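Glucose-6-phosphate isomerase (PDB 3QKI) probably catalyses the reversible conversion of glucose 6-phosphate to fructose 6-phosphate, the second step of glycolysis. Local coordinates at residues K374-L379 with T415-F420; Q393-E398 with L532-I537. All blocks are in the same frame, centred on the assembly; numbering follows the deposited sequence.

Contact 1: residues K374-L379 with T415-F420; sequences KNVAIL and TCQVYF
A beta-alpha-beta unit brings Val376 of strand 375-380 beside Tyr419 of strand 418-420, an outermost strand of its sheet within the chain, with helix 388-400 between them in sequence. The strands run parallel, 18° apart, and four backbone bonds alternate between them: Val418 N to Lys374 O (2.9 Å), Val376 N to Val418 O (2.9 Å), Phe420 N to Val376 O (3.1 Å) and Ile378 N to Phe420 O (2.8 Å). Val376 uses its N-H on Val418 and its carbonyl on Phe420, the two residues flanking Tyr419.

On the face carrying Val376 and Tyr419, Val376 stands alongside the phenol with CB over the centre of one ring face, 3.8 Å from the Tyr419 centroid, a CH-pi contact, while Ile378 CG1 meets the ring's edge at CD1. With CG2 beside its backbone N, Val376 turns this methyl to the amide of Gln417, 3.5 Å from NE2. That nitrogen is hydrogen-bonded to Ser364 OG and donates to a water, which in turn donates to Asn375 O. On the other face, Ala377 CA lies over the Phe420 ring, with Ala377 CB 3.9 Å from Phe420 CZ.

Strand 443-448 bonds to the other edge of 375-380, helix 388-400 packs on Tyr419 through Ile392 and Ser396, and Phe431 of helix 428-437 meets the Phe420 ring edge-to-face. Val418 packs on Phe420 of the second subunit.

Contact 2: residues Q393-E398 with L532-I537; sequences QQLSME and LYESRI
Leu395 and Ile537 carry most of the packing between two nearly parallel helices, whose axes lie 9.9 Å apart and are inclined by only 7°. Leu395 reaches across with one branch: CD2 lies against the backbone of the facing helix, 3.8 Å from Glu534 N, and also touches Tyr533 CB and the CG methylene of Glu534. Ile537 CG2 rests 3.6 Å from Leu395 O, whereas CG1, placed beside its own backbone N (chi1 -73°), carries CD1 to Ser396, 3.4 Å from OG. That hydroxyl is hydrogen-bonded to Ile392 O within its own helix, so the methyl can pack against it while this bond stays in place.

Further out, Ile537 O is hydrogen-bonded to Asn400 ND2 of helix 388-400, Glu534 OE1 forms a salt bridge with Arg117, and Tyr533 OH is hydrogen-bonded to Glu444. Away from the interface, Gln394 NE2 donates to Glu398 OE1 at 2.9 Å, arriving from above the carboxylate plane; Arg312 forms a salt bridge to the same oxygen. Gln394 and Glu398 belong to the fructose 6-phosphate binding site.

Helix 356-371 packs on helix 523-543 through Leu532 and Arg536, Tyr419 of strand 418-420 touches both Ser396 and Ile537, and helix 388-400 meets the second subunit at Gln394, Met397 and Glu398.

Contacts 1 and 2 lie about 11 Å apart, centre to centre, and their segments alternate along the chain: 374-379, 393-398, 415-420, then 532-537. Helix 388-400, the crossover of the beta-alpha-beta unit in contact 1, is thus also one half of contact 2. The two meet directly at Tyr419, whose carbonyl O takes a probable hydrogen bond from Gln393 NE2 (2.8 Å). Strand 418-420, outermost in its sheet within this chain, meets helix 523-543 both through helix 388-400 and directly at Ile537. Because the shared helix carries Gln394 and Glu398 and both contacts touch the second subunit, the sheet edge, two residues of the sugar phosphate site and part of the dimer interface lie close together.

Contact 1: residues K374-L379 with T415-F420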
ATOM      1  N   LYS A 374     -15.101   1.588   9.978  1.00 15.48           N
ATOM      2  CA  LYS A 374     -13.768   1.956  10.478  1.00 14.48           C
ATOM      3  C   LYS A 374     -12.629   1.901   9.445  1.00 15.81           C
ATOM      4  O   LYS A 374     -11.449   1.913   9.811  1.00 14.36           O
ATOM      5  CB  LYS A 374     -13.436   1.160  11.732  1.00 16.12           C
ATOM      6  CG  LYS A 374     -14.482   1.273  12.849  1.00 24.28           C
ATOM      7  CD  LYS A 374     -13.891   0.684  14.117  1.00 35.56           C
ATOM      8  CE  LYS A 374     -14.897  -0.099  14.898  1.00 53.69           C
ATOM      9  NZ  LYS A 374     -14.437  -0.337  16.289  1.00 65.02           N
ATOM     10  N   ASN A 375     -12.981   1.900   8.156  1.00 12.53           N
ATOM     11  CA  ASN A 375     -11.976   1.884   7.094  1.00 13.83           C
ATOM     12  C   ASN A 375     -12.307   2.904   6.032  1.00 17.25           C
ATOM     13  O   ASN A 375     -13.468   3.272   5.889  1.00 17.19           O
ATOM     14  CB  ASN A 375     -11.898   0.498   6.433  1.00 13.32           C
ATOM     15  CG  ASN A 375     -11.368  -0.569   7.310  1.00 27.08           C
ATOM     16  OD1 ASN A 375     -10.174  -0.739   7.468  1.00 21.76           O
ATOM     17  ND2 ASN A 375     -12.258  -1.298   7.919  1.00 26.88           N
ATOM     18  N   VAL A 376     -11.283   3.355   5.281  1.00 13.46           N
ATOM     19  CA  VAL A 376     -11.435   4.247   4.131  1.00 12.72           C
ATOM     20  C   VAL A 376     -10.494   3.691   3.069  1.00 15.76           C
ATOM     21  O   VAL A 376      -9.298   3.525   3.347  1.00 14.29           O
ATOM     22  CB  VAL A 376     -11.101   5.752   4.401  1.00 16.88           C
ATOM     23  CG1 VAL A 376     -11.139   6.566   3.099  1.00 16.89           C
ATOM     24  CG2 VAL A 376     -12.010   6.369   5.456  1.00 16.38           C
ATOM     25  N   ALA A 377     -11.010   3.441   1.857  1.00 11.03           N
ATOM     26  CA  ALA A 377     -10.188   3.023   0.709  1.00  9.67           C
ATOM     27  C   ALA A 377      -9.952   4.251  -0.183  1.00 14.17           C
ATOM     28  O   ALA A 377     -10.918   4.878  -0.639  1.00 14.15           O
ATOM     29  CB  ALA A 377     -10.871   1.904  -0.074  1.00  8.88           C
ATOM     30  N   ILE A 378      -8.671   4.608  -0.399  1.00 11.13           N
ATOM     31  CA  ILE A 378      -8.257   5.744  -1.236  1.00 10.29           C
ATOM     32  C   ILE A 378      -7.900   5.152  -2.555  1.00 14.49           C
ATOM     33  O   ILE A 378      -6.905   4.422  -2.664  1.00 14.59           O
ATOM     34  CB  ILE A 378      -7.085   6.547  -0.636  1.00 12.50           C
ATOM     35  CG1 ILE A 378      -7.448   7.149   0.743  1.00 11.57           C
ATOM     36  CG2 ILE A 378      -6.606   7.637  -1.629  1.00 14.31           C
ATOM     37  CD1 ILE A 378      -8.651   8.260   0.797  1.00 12.37           C
ATOM     38  N   LEU A 379      -8.761   5.379  -3.541  1.00 11.77           N
ATOM     39  CA  LEU A 379      -8.649   4.730  -4.852  1.00 11.73           C
ATOM     40  C   LEU A 379      -8.576   5.697  -6.039  1.00 15.21           C
ATOM     41  O   LEU A 379      -9.590   5.960  -6.691  1.00 13.95           O
ATOM     42  CB  LEU A 379      -9.785   3.709  -5.015  1.00 11.29           C
ATOM     43  CG  LEU A 379     -10.047   2.771  -3.835  1.00 14.93           C
ATOM     44  CD1 LEU A 379     -11.377   2.071  -4.011  1.00 14.10           C
ATOM     45  CD2 LEU A 379      -8.878   1.765  -3.643  1.00 13.73           C
ATOM     46  N   THR A 415     -12.059   6.931  16.445  1.00 14.23           N
ATOM     47  CA  THR A 415     -11.218   8.002  15.941  1.00 13.96           C
ATOM     48  C   THR A 415     -10.890   7.675  14.493  1.00 16.93           C
ATOM     49  O   THR A 415     -11.791   7.200  13.780  1.00 15.90           O
ATOM     50  CB  THR A 415     -10.139   8.480  16.915  1.00 15.02           C
ATOM     51  OG1 THR A 415      -9.213   7.409  17.182  1.00 12.96           O
ATOM     52  CG2 THR A 415     -10.745   9.039  18.225  1.00 14.74           C
ATOM     53  N   CYS A 416      -9.651   7.925  14.035  1.00 14.06           N
ATOM     54  CA  CYS A 416      -9.330   7.708  12.618  1.00 13.43           C
ATOM     55  C   CYS A 416      -9.545   6.292  12.134  1.00 14.36           C
ATOM     56  O   CYS A 416      -9.178   5.330  12.817  1.00 12.51           O
ATOM     57  CB  CYS A 416      -7.929   8.186  12.276  1.00 12.93           C
ATOM     58  SG  CYS A 416      -7.640   8.332  10.509  1.00 16.26           S
ATOM     59  N   GLN A 417     -10.096   6.187  10.921  1.00 11.29           N
ATOM     60  CA  GLN A 417     -10.275   4.916  10.227  1.00 10.21           C
ATOM     61  C   GLN A 417      -8.908   4.371   9.783  1.00 13.56           C
ATOM     62  O   GLN A 417      -7.916   5.112   9.750  1.00 12.63           O
ATOM     63  CB  GLN A 417     -11.127   5.118   8.956  1.00 11.78           C
ATOM     64  CG  GLN A 417     -12.574   5.524   9.208  1.00 16.17           C
ATOM     65  CD  GLN A 417     -12.759   7.001   8.988  1.00 19.52           C
ATOM     66  OE1 GLN A 417     -11.979   7.818   9.467  1.00 16.57           O
ATOM     67  NE2 GLN A 417     -13.800   7.372   8.235  1.00 10.18           N
ATOM     68  N   VAL A 418      -8.868   3.092   9.399  1.00 12.44           N
ATOM     69  CA  VAL A 418      -7.681   2.501   8.782  1.00 12.02           C
ATOM     70  C   VAL A 418      -7.785   2.928   7.303  1.00 16.36           C
ATOM     71  O   VAL A 418      -8.806   2.691   6.667  1.00 12.98           O
ATOM     72  CB  VAL A 418      -7.641   0.967   8.904  1.00 15.33           C
ATOM     73  CG1 VAL A 418      -6.613   0.386   7.952  1.00 14.97           C
ATOM     74  CG2 VAL A 418      -7.341   0.543  10.334  1.00 14.33           C
ATOM     75  N   TYR A 419      -6.753   3.592   6.787  1.00 14.58           N
ATOM     76  CA  TYR A 419      -6.706   4.021   5.390  1.00 12.75           C
ATOM     77  C   TYR A 419      -5.827   3.064   4.617  1.00 16.91           C
ATOM     78  O   TYR A 419      -4.771   2.647   5.108  1.00 14.91           O
ATOM     79  CB  TYR A 419      -6.114   5.429   5.284  1.00 12.27           C
ATOM     80  CG  TYR A 419      -7.101   6.536   5.513  1.00 11.28           C
ATOM     81  CD1 TYR A 419      -7.526   7.340   4.462  1.00 13.00           C
ATOM     82  CD2 TYR A 419      -7.593   6.807   6.790  1.00 10.54           C
ATOM     83  CE1 TYR A 419      -8.410   8.399   4.677  1.00 17.27           C
ATOM     84  CE2 TYR A 419      -8.527   7.823   7.003  1.00 10.46           C
ATOM     85  CZ  TYR A 419      -8.910   8.634   5.950  1.00 18.18           C
ATOM     86  OH  TYR A 419      -9.786   9.672   6.170  1.00 18.56           O
ATOM     87  N   PHE A 420      -6.256   2.720   3.399  1.00 13.04           N
ATOM     88  CA  PHE A 420      -5.490   1.842   2.525  1.00 12.03           C
ATOM     89  C   PHE A 420      -5.934   2.098   1.085  1.00 17.91           C
ATOM     90  O   PHE A 420      -6.863   2.879   0.837  1.00 17.65           O
ATOM     91  CB  PHE A 420      -5.676   0.354   2.928  1.00 11.34           C
ATOM     92  CG  PHE A 420      -7.001  -0.242   2.504  1.00 12.20           C
ATOM     93  CD1 PHE A 420      -7.083  -1.094   1.399  1.00 14.09           C
ATOM     94  CD2 PHE A 420      -8.179   0.083   3.179  1.00 13.40           C
ATOM     95  CE1 PHE A 420      -8.312  -1.631   0.999  1.00 14.05           C
ATOM     96  CE2 PHE A 420      -9.409  -0.446   2.776  1.00 14.07           C
ATOM     97  CZ  PHE A 420      -9.465  -1.308   1.697  1.00 12.82           C
TER
HETATM   98  O   HOH W   1     -15.222   5.118   7.003  1.00 15.80           O

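Contact 2: residues Q393-E398 with L532-I537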
ATOM      1  N   GLN A 393      -2.313   7.905   4.278  1.00 11.62           N
ATOM      2  CA  GLN A 393      -2.217   7.001   5.439  1.00 10.67           C
ATOM      3  C   GLN A 393      -1.564   7.666   6.621  1.00 14.39           C
ATOM      4  O   GLN A 393      -2.152   7.634   7.697  1.00 14.99           O
ATOM      5  CB  GLN A 393      -1.412   5.754   5.086  1.00 12.00           C
ATOM      6  CG  GLN A 393      -2.246   4.598   4.753  1.00 16.13           C
ATOM      7  CD  GLN A 393      -1.393   3.365   4.562  1.00 25.21           C
ATOM      8  OE1 GLN A 393      -0.161   3.422   4.431  1.00 14.65           O
ATOM      9  NE2 GLN A 393      -2.045   2.217   4.553  1.00 14.50           N
ATOM     10  N   GLN A 394      -0.352   8.294   6.449  1.00 10.72           N
ATOM     11  CA  GLN A 394       0.280   9.005   7.564  1.00 10.27           C
ATOM     12  C   GLN A 394      -0.525  10.254   7.960  1.00 14.98           C
ATOM     13  O   GLN A 394      -0.819  10.437   9.146  1.00 16.16           O
ATOM     14  CB  GLN A 394       1.741   9.390   7.292  1.00 11.18           C
ATOM     15  CG  GLN A 394       2.292  10.247   8.461  1.00 16.06           C
ATOM     16  CD  GLN A 394       3.673  10.767   8.300  1.00 29.47           C
ATOM     17  OE1 GLN A 394       4.100  11.091   7.215  1.00 27.64           O
ATOM     18  NE2 GLN A 394       4.400  10.873   9.403  1.00 25.09           N
ATOM     19  N   LEU A 395      -0.878  11.103   6.975  1.00  9.64           N
ATOM     20  CA  LEU A 395      -1.614  12.343   7.198  1.00  9.39           C
ATOM     21  C   LEU A 395      -2.867  12.097   8.040  1.00 15.07           C
ATOM     22  O   LEU A 395      -3.073  12.786   9.025  1.00 13.76           O
ATOM     23  CB  LEU A 395      -1.960  13.028   5.860  1.00  9.67           C
ATOM     24  CG  LEU A 395      -2.822  14.316   5.944  1.00 15.84           C
ATOM     25  CD1 LEU A 395      -2.097  15.432   6.680  1.00 17.03           C
ATOM     26  CD2 LEU A 395      -3.210  14.794   4.565  1.00 16.48           C
ATOM     27  N   SER A 396      -3.653  11.063   7.694  1.00 11.13           N
ATOM     28  CA  SER A 396      -4.882  10.734   8.417  1.00  9.79           C
ATOM     29  C   SER A 396      -4.613  10.013   9.730  1.00 13.12           C
ATOM     30  O   SER A 396      -5.050  10.471  10.780  1.00 11.82           O
ATOM     31  CB  SER A 396      -5.780   9.861   7.543  1.00 13.08           C
ATOM     32  OG  SER A 396      -6.020  10.542   6.320  1.00 28.78           O
ATOM     33  N   MET A 397      -3.946   8.845   9.649  1.00 10.15           N
ATOM     34  CA  MET A 397      -3.735   7.951  10.771  1.00  8.77           C
ATOM     35  C   MET A 397      -2.877   8.487  11.893  1.00 12.17           C
ATOM     36  O   MET A 397      -3.188   8.246  13.060  1.00 11.40           O
ATOM     37  CB  MET A 397      -3.288   6.567  10.295  1.00 10.34           C
ATOM     38  CG  MET A 397      -4.342   5.904   9.417  1.00 13.32           C
ATOM     39  SD  MET A 397      -3.859   4.387   8.624  1.00 15.65           S
ATOM     40  CE  MET A 397      -3.872   3.221  10.009  1.00 11.78           C
ATOM     41  N   GLU A 398      -1.800   9.196  11.562  1.00  9.58           N
ATOM     42  CA  GLU A 398      -0.938   9.757  12.596  1.00  8.73           C
ATOM     43  C   GLU A 398      -1.575  10.991  13.217  1.00 10.70           C
ATOM     44  O   GLU A 398      -1.369  11.263  14.393  1.00 13.08           O
ATOM     45  CB  GLU A 398       0.482   9.979  12.062  1.00 10.29           C
ATOM     46  CG  GLU A 398       1.489  10.310  13.145  1.00 19.43           C
ATOM     47  CD  GLU A 398       2.885  10.543  12.622  1.00 41.64           C
ATOM     48  OE1 GLU A 398       3.106  11.574  11.947  1.00 30.45           O
ATOM     49  OE2 GLU A 398       3.761   9.684  12.876  1.00 45.37           O
ATOM     50  N   LEU A 532      -6.870  19.767   0.010  1.00 13.29           N
ATOM     51  CA  LEU A 532      -8.187  19.200   0.249  1.00 11.84           C
ATOM     52  C   LEU A 532      -8.108  18.160   1.384  1.00 15.02           C
ATOM     53  O   LEU A 532      -8.917  18.210   2.302  1.00 13.95           O
ATOM     54  CB  LEU A 532      -8.747  18.572  -1.055  1.00 12.35           C
ATOM     55  CG  LEU A 532     -10.045  17.757  -0.938  1.00 17.15           C
ATOM     56  CD1 LEU A 532     -11.161  18.596  -0.384  1.00 17.05           C
ATOM     57  CD2 LEU A 532     -10.439  17.142  -2.285  1.00 20.27           C
ATOM     58  N   TYR A 533      -7.124  17.247   1.332  1.00 13.09           N
ATOM     59  CA  TYR A 533      -6.944  16.213   2.349  1.00 12.88           C
ATOM     60  C   TYR A 533      -6.350  16.759   3.649  1.00 14.85           C
ATOM     61  O   TYR A 533      -6.811  16.363   4.731  1.00 14.52           O
ATOM     62  CB  TYR A 533      -6.172  14.989   1.797  1.00 13.56           C
ATOM     63  CG  TYR A 533      -7.098  14.053   1.058  1.00 14.67           C
ATOM     64  CD1 TYR A 533      -7.506  14.328  -0.249  1.00 14.14           C
ATOM     65  CD2 TYR A 533      -7.665  12.952   1.700  1.00 15.65           C
ATOM     66  CE1 TYR A 533      -8.438  13.519  -0.906  1.00 13.59           C
ATOM     67  CE2 TYR A 533      -8.597  12.134   1.048  1.00 15.51           C
ATOM     68  CZ  TYR A 533      -8.966  12.413  -0.259  1.00 19.91           C
ATOM     69  OH  TYR A 533      -9.877  11.607  -0.912  1.00 18.01           O
ATOM     70  N   GLU A 534      -5.391  17.708   3.561  1.00 10.46           N
ATOM     71  CA  GLU A 534      -4.835  18.328   4.788  1.00 11.69           C
ATOM     72  C   GLU A 534      -5.979  19.071   5.523  1.00 14.96           C
ATOM     73  O   GLU A 534      -6.141  18.912   6.733  1.00 15.81           O
ATOM     74  CB  GLU A 534      -3.698  19.323   4.464  1.00 13.47           C
ATOM     75  CG  GLU A 534      -2.391  18.692   3.992  1.00 22.24           C
ATOM     76  CD  GLU A 534      -1.255  19.683   3.784  1.00 30.99           C
ATOM     77  OE1 GLU A 534      -1.516  20.909   3.779  1.00 19.69           O
ATOM     78  OE2 GLU A 534      -0.090  19.236   3.668  1.00 15.32           O
ATOM     79  N   SER A 535      -6.821  19.791   4.765  1.00 12.62           N
ATOM     80  CA  SER A 535      -7.979  20.509   5.316  1.00 12.07           C
ATOM     81  C   SER A 535      -8.996  19.524   5.904  1.00 15.94           C
ATOM     82  O   SER A 535      -9.458  19.738   7.020  1.00 16.39           O
ATOM     83  CB  SER A 535      -8.632  21.379   4.254  1.00 13.86           C
ATOM     84  OG  SER A 535      -7.717  22.308   3.708  1.00 17.59           O
ATOM     85  N   ARG A 536      -9.315  18.431   5.175  1.00 11.93           N
ATOM     86  CA  ARG A 536     -10.252  17.409   5.634  1.00 11.95           C
ATOM     87  C   ARG A 536      -9.816  16.821   6.962  1.00 15.85           C
ATOM     88  O   ARG A 536     -10.649  16.689   7.852  1.00 14.95           O
ATOM     89  CB  ARG A 536     -10.424  16.300   4.555  1.00 13.98           C
ATOM     90  CG  ARG A 536     -11.348  15.141   4.937  1.00 21.64           C
ATOM     91  CD  ARG A 536     -10.527  13.959   5.420  1.00 28.14           C
ATOM     92  NE  ARG A 536     -11.299  12.720   5.577  1.00 28.66           N
ATOM     93  CZ  ARG A 536     -11.541  11.858   4.592  1.00 30.86           C
ATOM     94  NH1 ARG A 536     -11.122  12.110   3.360  1.00 18.79           N
ATOM     95  NH2 ARG A 536     -12.215  10.744   4.832  1.00 17.86           N
ATOM     96  N   ILE A 537      -8.508  16.476   7.104  1.00 13.49           N
ATOM     97  CA  ILE A 537      -7.966  15.908   8.345  1.00 13.41           C
ATOM     98  C   ILE A 537      -8.034  16.882   9.524  1.00 14.91           C
ATOM     99  O   ILE A 537      -8.438  16.487  10.624  1.00 16.01           O
ATOM    100  CB  ILE A 537      -6.589  15.240   8.113  1.00 16.73           C
ATOM    101  CG1 ILE A 537      -6.775  13.893   7.349  1.00 19.04           C
ATOM    102  CG2 ILE A 537      -5.792  15.049   9.388  1.00 17.25           C
ATOM    103  CD1 ILE A 537      -7.914  12.883   7.930  1.00 31.17           C
TER